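Dihydrodipicolinate synthase (Methanocaldococcus jannaschii DSM 2661, PDB 2YXG) probably catalyses the condensation of pyruvate with aspartate semialdehyde to 4-hydroxy-tetrahydrodipicolinate, a step of lysine biosynthesis, as a homotetrameric TIM-barrel lyase. Local coordinates at residues 215-218 against 219-222; 27-30 against 31-34; 148-151 against 152-156; 109-112 against 113-116. All blocks are in the same frame, centred on the assembly; numbering follows the deposited sequence.

Contact 1. Residues 215-218 against 219-222; sequences MVNY and ALEG
Tyr218, Ala219 and Gly222 form the Schellman motif that ends helix 209-221, one of the helices packed around the TIM barrel of this enzyme. The motif is recognised from its two bonds and one backbone angle: Asp223 N turns back to Tyr218 O, Gly222 N bonds weakly to Ala219 O, and Gly222 has a positive phi. Gly222 N also keeps a bent helical bond to Tyr218 O at 2.9 Å. At this phi a side chain would press against the carbonyl oxygen of Glu221, which glycine avoids.

Upstream of the cap the helix is regular. Ala219 N donates to Met215 O, and Leu220 N reaches Val216 O at 2.7 Å with an N-H...O angle of 165°, a short and fairly straight bond. Over the same turn the side chains of Val216 and Leu220 run alongside each other, CG1 of the valine meeting CD1 of the leucine at 3.8 Å. A chi1 of 173° turns this valine methyl away from its own amide nitrogen and sets it beside the leucine. Both residues pack on Ile193 of helix 189-194, whereas Met215 and Tyr218 lie against helix 224-240.

On the polar side, Glu221 N bonds to Asn217 O at 2.8 Å. A water also donates to Asn217 O, at 2.7 Å, so this carbonyl has two donors; the same water reaches Glu221 OE1 only weakly. The carboxylate of Glu221 stands nearly perpendicular to the Tyr218 ring, the two planes 86° apart, and its OE2 lies in the ring plane at the edge, 3.8 Å from Tyr218 CD1.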
loop_
_atom_site.group_PDB
_atom_site.type_symbol
_atom_site.label_atom_id
_atom_site.label_comp_id
_atom_site.label_asym_id
_atom_site.label_seq_id
_atom_site.Cartn_x
_atom_site.Cartn_y
_atom_site.Cartn_z
ATOM N N MET A 215 28.939 -12.911 -9.714
ATOM C CA MET A 215 28.581 -11.913 -8.691
ATOM C C MET A 215 28.135 -12.649 -7.419
ATOM O O MET A 215 28.535 -12.305 -6.318
ATOM C CB MET A 215 27.413 -11.027 -9.156
ATOM C CG MET A 215 27.011 -9.933 -8.124
ATOM S SD MET A 215 25.418 -9.222 -8.553
ATOM C CE MET A 215 24.354 -10.509 -7.854
ATOM N N VAL A 216 27.306 -13.675 -7.607
ATOM C CA VAL A 216 26.811 -14.499 -6.535
ATOM C C VAL A 216 27.910 -15.252 -5.775
ATOM O O VAL A 216 27.941 -15.235 -4.569
ATOM C CB VAL A 216 25.643 -15.420 -7.069
ATOM C CG1 VAL A 216 25.188 -16.419 -6.033
ATOM C CG2 VAL A 216 24.442 -14.530 -7.395
ATOM N N ASN A 217 28.833 -15.882 -6.495
ATOM C CA ASN A 217 30.003 -16.521 -5.856
ATOM C C ASN A 217 30.819 -15.520 -5.049
ATOM O O ASN A 217 31.285 -15.858 -3.952
ATOM C CB ASN A 217 30.891 -17.215 -6.883
ATOM C CG ASN A 217 30.296 -18.527 -7.379
ATOM O OD1 ASN A 217 29.470 -19.147 -6.707
ATOM N ND2 ASN A 217 30.721 -18.955 -8.558
ATOM N N TYR A 218 30.988 -14.286 -5.555
ATOM C CA TYR A 218 31.696 -13.264 -4.725
ATOM C C TYR A 218 30.924 -12.952 -3.441
ATOM O O TYR A 218 31.510 -12.881 -2.359
ATOM C CB TYR A 218 31.933 -11.933 -5.466
ATOM C CG TYR A 218 33.018 -11.964 -6.490
ATOM C CD1 TYR A 218 34.271 -12.519 -6.198
ATOM C CD2 TYR A 218 32.801 -11.412 -7.766
ATOM C CE1 TYR A 218 35.276 -12.555 -7.171
ATOM C CE2 TYR A 218 33.800 -11.422 -8.739
ATOM C CZ TYR A 218 35.031 -11.985 -8.454
ATOM O OH TYR A 218 36.034 -11.970 -9.452
ATOM N N ALA A 219 29.616 -12.718 -3.578
ATOM C CA ALA A 219 28.786 -12.428 -2.424
ATOM C C ALA A 219 28.755 -13.628 -1.461
ATOM O O ALA A 219 28.779 -13.425 -0.244
ATOM C CB ALA A 219 27.359 -12.007 -2.850
ATOM N N LEU A 220 28.682 -14.846 -2.012
ATOM C CA LEU A 220 28.789 -16.075 -1.225
ATOM C C LEU A 220 30.106 -16.197 -0.467
ATOM O O LEU A 220 30.077 -16.568 0.703
ATOM C CB LEU A 220 28.557 -17.332 -2.067
ATOM C CG LEU A 220 27.077 -17.568 -2.405
ATOM C CD1 LEU A 220 26.956 -18.677 -3.485
ATOM C CD2 LEU A 220 26.235 -17.901 -1.124
ATOM N N GLU A 221 31.239 -15.872 -1.106
ATOM C CA GLU A 221 32.523 -15.960 -0.408
ATOM C C GLU A 221 32.763 -14.767 0.527
ATOM O O GLU A 221 33.619 -14.805 1.393
ATOM C CB GLU A 221 33.681 -16.190 -1.379
ATOM C CG GLU A 221 34.074 -14.980 -2.198
ATOM C CD GLU A 221 35.138 -15.297 -3.238
ATOM O OE1 GLU A 221 35.090 -16.425 -3.808
ATOM O OE2 GLU A 221 36.023 -14.435 -3.482
ATOM N N GLY A 222 31.967 -13.717 0.384
ATOM C CA GLY A 222 32.003 -12.610 1.339
ATOM C C GLY A 222 32.829 -11.480 0.789
ATOM O O GLY A 222 33.292 -10.628 1.532
HETATM O O HOH W 1 32.297 -18.325 -3.418
#

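Contact 2. Residues 27-30 against 31-34; sequences INFL and IENG
Ile31 N donates to Ile27 O at 2.9 Å, and with an N-H...O angle of 170° this is a nearly linear helical bond. Glu32 N follows with a bond to Asn28 O, although the position of that oxygen is less certain. One residue further on the pattern slackens: Asn33 N is shared between Phe29 O at 3.3 Å and Leu30 O at 3.1 Å, both weak and bent. Gly34 N then turns back to Ile31 O at 3.0 Å.

This is the C-terminal end of helix 20-32, in the outer layer of the TIM barrel. The evidence for the ending is in the backbone: Asn33 is the first residue to depart from helical angles, and Gly34 has a positive phi, where a side chain would collide with the carbonyl oxygen of Asn33.

The side chain of Asn33 slants across that of Phe29, with amide and ring planes 65° apart. With chi1 at 174° the Phe29 ring is swung to the far side of CB from its own amide nitrogen, which sends it outward and slantwise towards the C-terminal end, where the asparagine crosses it; the ring also makes a cation-pi interaction with Arg259.

The apolar packing is carried by Ile27 and Ile31, whose side chains run alongside each other in the same direction. CG2 of Ile27 touches CD1 of Ile31 at 3.7 Å, while CG1 of Ile31 sits over Ile27 O at 3.3 Å. Both isoleucines lean on Val66 of helix 52-66, whereas Leu30 and Phe29 pack on Pro209 at the start of helix 209-221.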
loop_
_atom_site.group_PDB
_atom_site.type_symbol
_atom_site.label_atom_id
_atom_site.label_comp_id
_atom_site.label_asym_id
_atom_site.label_seq_id
_atom_site.Cartn_x
_atom_site.Cartn_y
_atom_site.Cartn_z
ATOM N N ILE A 27 19.192 -24.268 -22.391
ATOM C CA ILE A 27 19.709 -25.057 -21.267
ATOM C C ILE A 27 21.210 -25.224 -21.283
ATOM O O ILE A 27 21.895 -24.906 -20.293
ATOM C CB ILE A 27 19.014 -26.399 -21.163
ATOM C CG1 ILE A 27 17.532 -26.121 -20.845
ATOM C CG2 ILE A 27 19.658 -27.248 -20.031
ATOM C CD1 ILE A 27 16.624 -27.316 -20.809
ATOM N N ASN A 28 21.740 -25.688 -22.397
ATOM C CA ASN A 28 23.212 -25.846 -22.509
ATOM C C ASN A 28 23.970 -24.538 -22.411
ATOM O O ASN A 28 25.053 -24.503 -21.812
ATOM C CB ASN A 28 23.561 -26.535 -23.836
ATOM C CG ASN A 28 23.201 -27.971 -23.826
ATOM O OD1 ASN A 28 22.701 -28.502 -24.824
ATOM N ND2 ASN A 28 23.445 -28.637 -22.687
ATOM N N PHE A 29 23.428 -23.463 -22.991
ATOM C CA PHE A 29 24.008 -22.138 -22.777
ATOM C C PHE A 29 24.175 -21.782 -21.278
ATOM O O PHE A 29 25.207 -21.307 -20.861
ATOM C CB PHE A 29 23.203 -21.052 -23.484
ATOM C CG PHE A 29 23.675 -19.648 -23.194
ATOM C CD1 PHE A 29 24.924 -19.195 -23.649
ATOM C CD2 PHE A 29 22.859 -18.756 -22.507
ATOM C CE1 PHE A 29 25.367 -17.821 -23.414
ATOM C CE2 PHE A 29 23.261 -17.412 -22.273
ATOM C CZ PHE A 29 24.526 -16.948 -22.726
ATOM N N LEU A 30 23.160 -22.029 -20.473
ATOM C CA LEU A 30 23.226 -21.665 -19.059
ATOM C C LEU A 30 24.168 -22.597 -18.296
ATOM O O LEU A 30 24.942 -22.162 -17.425
ATOM C CB LEU A 30 21.836 -21.737 -18.487
ATOM C CG LEU A 30 20.822 -20.858 -19.240
ATOM C CD1 LEU A 30 19.344 -21.170 -18.829
ATOM C CD2 LEU A 30 21.138 -19.324 -19.088
ATOM N N ILE A 31 24.091 -23.886 -18.613
ATOM C CA ILE A 31 25.009 -24.871 -17.991
ATOM C C ILE A 31 26.465 -24.531 -18.318
ATOM O O ILE A 31 27.275 -24.536 -17.403
ATOM C CB ILE A 31 24.658 -26.356 -18.330
ATOM C CG1 ILE A 31 23.215 -26.700 -17.882
ATOM C CG2 ILE A 31 25.759 -27.359 -17.731
ATOM C CD1 ILE A 31 22.752 -28.148 -18.221
ATOM N N GLU A 32 26.757 -24.217 -19.586
ATOM C CA GLU A 32 28.121 -23.836 -20.046
ATOM C C GLU A 32 28.616 -22.717 -19.132
ATOM O O GLU A 32 29.789 -22.637 -18.770
ATOM C CB GLU A 32 28.158 -23.278 -21.524
ATOM C CG GLU A 32 27.749 -24.212 -22.758
ATOM C CD GLU A 32 27.358 -23.441 -24.134
ATOM O OE1 GLU A 32 27.777 -22.270 -24.373
ATOM O OE2 GLU A 32 26.612 -24.024 -24.991
ATOM N N ASN A 33 27.694 -21.832 -18.765
ATOM C CA ASN A 33 28.077 -20.626 -18.074
ATOM C C ASN A 33 28.075 -20.727 -16.560
ATOM O O ASN A 33 28.192 -19.706 -15.859
ATOM C CB ASN A 33 27.301 -19.436 -18.639
ATOM C CG ASN A 33 27.830 -19.049 -20.016
ATOM O OD1 ASN A 33 27.253 -19.381 -21.077
ATOM N ND2 ASN A 33 28.981 -18.412 -20.009
ATOM N N GLY A 34 27.941 -21.959 -16.047
ATOM C CA GLY A 34 28.227 -22.179 -14.635
ATOM C C GLY A 34 27.078 -22.059 -13.662
ATOM O O GLY A 34 27.313 -22.096 -12.458
#

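Contact 3. Residues 148-151 against 152-156; sequences KLLA and EEYSN
Leu150 and Tyr154 make the close-packed part of this C-terminal turn of helix 144-153. Tyr154 N donates to Leu150 O at 2.8 Å, and the same oxygen lies at the tyrosine ring edge, 3.3 Å from CD2. Glu153 CG sits 3.4 Å above the ring plane, over its centre.

The solvent side is held by charge instead. Lys148 NZ forms a salt bridge with Glu152 OE2 at 2.8 Å, approaching on the syn side but 33° out of the carboxylate plane. The lysine chain is extended until chi4 (-79°), and that final bend swings NZ over to the carboxylate; a water joins Glu152 OE1 to NZ, weakly at the lysine. A methionine in place of Lys148 would probably leave Glu152 OE2 without the ammonium group it pairs with, and the carboxylate less firmly fixed. A second water bonds to Glu153 OE1 at 3.0 Å and weakly to Leu149 O.

Helix 144-153 lies between strands 129-133 and 157-162 of the TIM barrel, and inward Leu150 packs on Leu131 of the first strand and on Phe118 of helix 111-124. Tyr154 also meets that helix, touching Ala122 and hydrogen-bonding through OH to Glu123 OE2.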
loop_
_atom_site.group_PDB
_atom_site.type_symbol
_atom_site.label_atom_id
_atom_site.label_comp_id
_atom_site.label_asym_id
_atom_site.label_seq_id
_atom_site.Cartn_x
_atom_site.Cartn_y
_atom_site.Cartn_z
ATOM N N LYS A 148 8.185 -21.695 9.419
ATOM C CA LYS A 148 8.838 -22.400 10.529
ATOM C C LYS A 148 8.078 -23.679 10.934
ATOM O O LYS A 148 8.698 -24.736 11.075
ATOM C CB LYS A 148 9.078 -21.450 11.702
ATOM C CG LYS A 148 9.696 -22.096 13.003
ATOM C CD LYS A 148 9.780 -20.995 14.058
ATOM C CE LYS A 148 10.757 -21.354 15.194
ATOM N NZ LYS A 148 10.114 -22.287 16.148
ATOM N N LEU A 149 6.738 -23.592 11.060
ATOM C CA LEU A 149 5.863 -24.790 11.267
ATOM C C LEU A 149 6.037 -25.821 10.169
ATOM O O LEU A 149 6.263 -26.997 10.454
ATOM C CB LEU A 149 4.373 -24.414 11.398
ATOM C CG LEU A 149 4.057 -23.481 12.587
ATOM C CD1 LEU A 149 2.634 -22.906 12.513
ATOM C CD2 LEU A 149 4.347 -24.127 13.974
ATOM N N LEU A 150 5.967 -25.378 8.916
ATOM C CA LEU A 150 6.244 -26.281 7.766
ATOM C C LEU A 150 7.545 -27.079 7.874
ATOM O O LEU A 150 7.555 -28.320 7.753
ATOM C CB LEU A 150 6.227 -25.517 6.444
ATOM C CG LEU A 150 4.779 -25.170 6.057
ATOM C CD1 LEU A 150 4.683 -24.090 4.912
ATOM C CD2 LEU A 150 4.065 -26.439 5.717
ATOM N N ALA A 151 8.635 -26.344 8.091
ATOM C CA ALA A 151 9.958 -26.931 8.162
ATOM C C ALA A 151 10.069 -27.819 9.399
ATOM O O ALA A 151 10.662 -28.895 9.326
ATOM C CB ALA A 151 11.032 -25.847 8.190
ATOM N N GLU A 152 9.507 -27.386 10.528
ATOM C CA GLU A 152 9.482 -28.244 11.724
ATOM C C GLU A 152 8.765 -29.563 11.494
ATOM O O GLU A 152 9.187 -30.573 12.056
ATOM C CB GLU A 152 8.939 -27.523 12.971
ATOM C CG GLU A 152 9.923 -26.444 13.504
ATOM C CD GLU A 152 9.347 -25.519 14.599
ATOM O OE1 GLU A 152 8.086 -25.355 14.719
ATOM O OE2 GLU A 152 10.210 -24.934 15.349
ATOM N N GLU A 153 7.717 -29.574 10.652
ATOM C CA GLU A 153 7.014 -30.826 10.381
ATOM C C GLU A 153 7.558 -31.683 9.245
ATOM O O GLU A 153 7.514 -32.924 9.285
ATOM C CB GLU A 153 5.524 -30.601 10.128
ATOM C CG GLU A 153 4.835 -31.932 9.850
ATOM C CD GLU A 153 3.336 -31.967 10.139
ATOM O OE1 GLU A 153 2.673 -30.908 10.318
ATOM O OE2 GLU A 153 2.810 -33.105 10.154
ATOM N N TYR A 154 8.035 -31.024 8.210
ATOM C CA TYR A 154 8.392 -31.708 6.988
ATOM C C TYR A 154 9.853 -31.511 6.669
ATOM O O TYR A 154 10.286 -30.381 6.316
ATOM C CB TYR A 154 7.536 -31.183 5.851
ATOM C CG TYR A 154 6.070 -31.401 6.084
ATOM C CD1 TYR A 154 5.493 -32.666 5.893
ATOM C CD2 TYR A 154 5.256 -30.353 6.536
ATOM C CE1 TYR A 154 4.102 -32.873 6.130
ATOM C CE2 TYR A 154 3.877 -30.546 6.788
ATOM C CZ TYR A 154 3.309 -31.794 6.556
ATOM O OH TYR A 154 1.968 -31.969 6.775
ATOM N N SER A 155 10.613 -32.606 6.736
ATOM C CA SER A 155 12.039 -32.521 6.421
ATOM C C SER A 155 12.310 -32.125 4.965
ATOM O O SER A 155 13.410 -31.655 4.656
ATOM C CB SER A 155 12.736 -33.830 6.696
ATOM O OG SER A 155 12.136 -34.829 5.889
ATOM N N ASN A 156 11.344 -32.324 4.066
ATOM C CA ASN A 156 11.609 -31.968 2.646
ATOM C C ASN A 156 11.254 -30.511 2.293
ATOM O O ASN A 156 11.344 -30.125 1.150
ATOM C CB ASN A 156 11.001 -32.954 1.641
ATOM C CG ASN A 156 9.493 -33.146 1.810
ATOM O OD1 ASN A 156 8.926 -32.887 2.869
ATOM N ND2 ASN A 156 8.844 -33.660 0.771
HETATM O O HOH W 2 6.871 -22.854 15.494
HETATM O O HOH W 3 3.217 -28.042 9.593
#

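Contact 4. Residues 109-112 against 113-116; sequences PTQE and GLRK
Glu112 and Arg115 form a side-on salt bridge in which NE and NH2 of the arginine each take one carboxylate oxygen. NE donates to OE1 at 3.0 Å and NH2 to OE2 at 2.6 Å, the latter on its syn lone pair; both oxygens lie near the guanidinium plane, though the two flat groups are turned 35° apart. Glu112 has CG anti to the backbone N (chi1 -176°) and then bends at chi2 (49°), bringing the carboxylate alongside the arginine. Lys116 NZ adds a weak bond to OE2 at 3.4 Å, completing a three-residue network. A glutamine in place of Glu112 would probably leave Arg115 and Lys116 without the negative charge they share.

Among the neutral hydrogen bonds, Gly113 N donates to Thr110 OG1 at 3.0 Å. Thr110 is at the N-cap of helix 111-124, and this is its capping bond; the helix links strands 98-102 and 129-133 in a beta-alpha-beta unit of the TIM barrel. Leu114 N follows with a bond to Thr110 O at 2.8 Å. The Gln111 amide is held by Thr146, Asn141 and Glu143.

The apolar contact is Pro109 CG on Leu114 CD2 at 3.8 Å, the side chains crossing at about a right angle; the other leucine methyl, CD1, lies against the Gln111 amide, 3.8 Å from NE2. Pro109 also packs on Pro267 of a neighbouring subunit, and Lys116 on Leu266 of that subunit.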
loop_
_atom_site.group_PDB
_atom_site.type_symbol
_atom_site.label_atom_id
_atom_site.label_comp_id
_atom_site.label_asym_id
_atom_site.label_seq_id
_atom_site.Cartn_x
_atom_site.Cartn_y
_atom_site.Cartn_z
ATOM N N PRO A 109 -5.731 -17.712 0.403
ATOM C CA PRO A 109 -5.901 -18.520 1.617
ATOM C C PRO A 109 -5.232 -17.838 2.793
ATOM O O PRO A 109 -4.396 -16.943 2.616
ATOM C CB PRO A 109 -5.203 -19.830 1.275
ATOM C CG PRO A 109 -4.276 -19.493 0.240
ATOM C CD PRO A 109 -4.928 -18.411 -0.605
ATOM N N THR A 110 -5.693 -18.199 3.980
ATOM C CA THR A 110 -5.128 -17.777 5.271
ATOM C C THR A 110 -3.786 -18.496 5.504
ATOM O O THR A 110 -3.459 -19.473 4.815
ATOM C CB THR A 110 -6.106 -18.243 6.384
ATOM O OG1 THR A 110 -6.137 -19.680 6.391
ATOM C CG2 THR A 110 -7.566 -17.696 6.114
ATOM N N GLN A 111 -3.013 -18.043 6.479
ATOM C CA GLN A 111 -1.774 -18.758 6.871
ATOM C C GLN A 111 -1.936 -20.264 7.087
ATOM O O GLN A 111 -1.097 -21.059 6.647
ATOM C CB GLN A 111 -1.131 -18.098 8.101
ATOM C CG GLN A 111 -0.691 -16.677 7.799
ATOM C CD GLN A 111 0.363 -16.600 6.656
ATOM O OE1 GLN A 111 1.337 -17.319 6.654
ATOM N NE2 GLN A 111 0.134 -15.735 5.691
ATOM N N GLU A 112 -3.028 -20.654 7.743
ATOM C CA GLU A 112 -3.312 -22.059 8.074
ATOM C C GLU A 112 -3.662 -22.801 6.785
ATOM O O GLU A 112 -3.253 -23.965 6.569
ATOM C CB GLU A 112 -4.443 -22.106 9.133
ATOM C CG GLU A 112 -4.818 -23.497 9.677
ATOM C CD GLU A 112 -3.604 -24.364 10.127
ATOM O OE1 GLU A 112 -2.590 -23.832 10.694
ATOM O OE2 GLU A 112 -3.687 -25.595 9.901
ATOM N N GLY A 113 -4.391 -22.102 5.907
ATOM C CA GLY A 113 -4.697 -22.634 4.556
ATOM C C GLY A 113 -3.427 -22.884 3.765
ATOM O O GLY A 113 -3.253 -23.933 3.159
ATOM N N LEU A 114 -2.518 -21.926 3.815
ATOM C CA LEU A 114 -1.164 -22.129 3.255
ATOM C C LEU A 114 -0.417 -23.296 3.854
ATOM O O LEU A 114 0.185 -24.056 3.120
ATOM C CB LEU A 114 -0.301 -20.854 3.379
ATOM C CG LEU A 114 -0.744 -19.610 2.581
ATOM C CD1 LEU A 114 0.095 -18.374 2.963
ATOM C CD2 LEU A 114 -0.635 -19.876 1.059
ATOM N N ARG A 115 -0.408 -23.411 5.189
ATOM C CA ARG A 115 0.293 -24.524 5.841
ATOM C C ARG A 115 -0.266 -25.852 5.343
ATOM O O ARG A 115 0.460 -26.754 4.968
ATOM C CB ARG A 115 0.204 -24.401 7.364
ATOM C CG ARG A 115 1.152 -25.316 8.219
ATOM C CD ARG A 115 0.713 -25.359 9.739
ATOM N NE ARG A 115 -0.637 -25.946 9.889
ATOM C CZ ARG A 115 -0.909 -27.232 9.647
ATOM N NH1 ARG A 115 0.074 -28.070 9.304
ATOM N NH2 ARG A 115 -2.150 -27.690 9.752
ATOM N N LYS A 116 -1.579 -25.963 5.320
ATOM C CA LYS A 116 -2.245 -27.208 4.960
ATOM C C LYS A 116 -1.975 -27.517 3.497
ATOM O O LYS A 116 -1.600 -28.642 3.152
ATOM C CB LYS A 116 -3.740 -27.059 5.151
ATOM C CG LYS A 116 -4.289 -27.304 6.558
ATOM C CD LYS A 116 -5.851 -27.217 6.514
ATOM C CE LYS A 116 -6.478 -27.929 7.676
ATOM N NZ LYS A 116 -6.604 -27.023 8.866
#

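Overall arrangement
All four contacts lie on helices around one TIM barrel. Contacts 3 and 4, on helices 144-153 and 111-124, are 14 Å apart between centres and touch directly: Leu150 CD2 packs 3.7 Å from Arg115 O. Contacts 1 and 2 have centres 19 Å apart and nearest atoms about 6 Å apart, without touching. Contacts 2 and 4 are the most distant pair, 37 Å between centres, on opposite sides of the chain's centre. None contains a predicted catalytic residue. Side chain to side chain, Pro109 is about 8 Å from Tyr106 of the predicted proton relay, and Leu30 and Val216 are each about 10 Å from a predicted pyruvate-binding residue, Thr44 and Ile201 respectively.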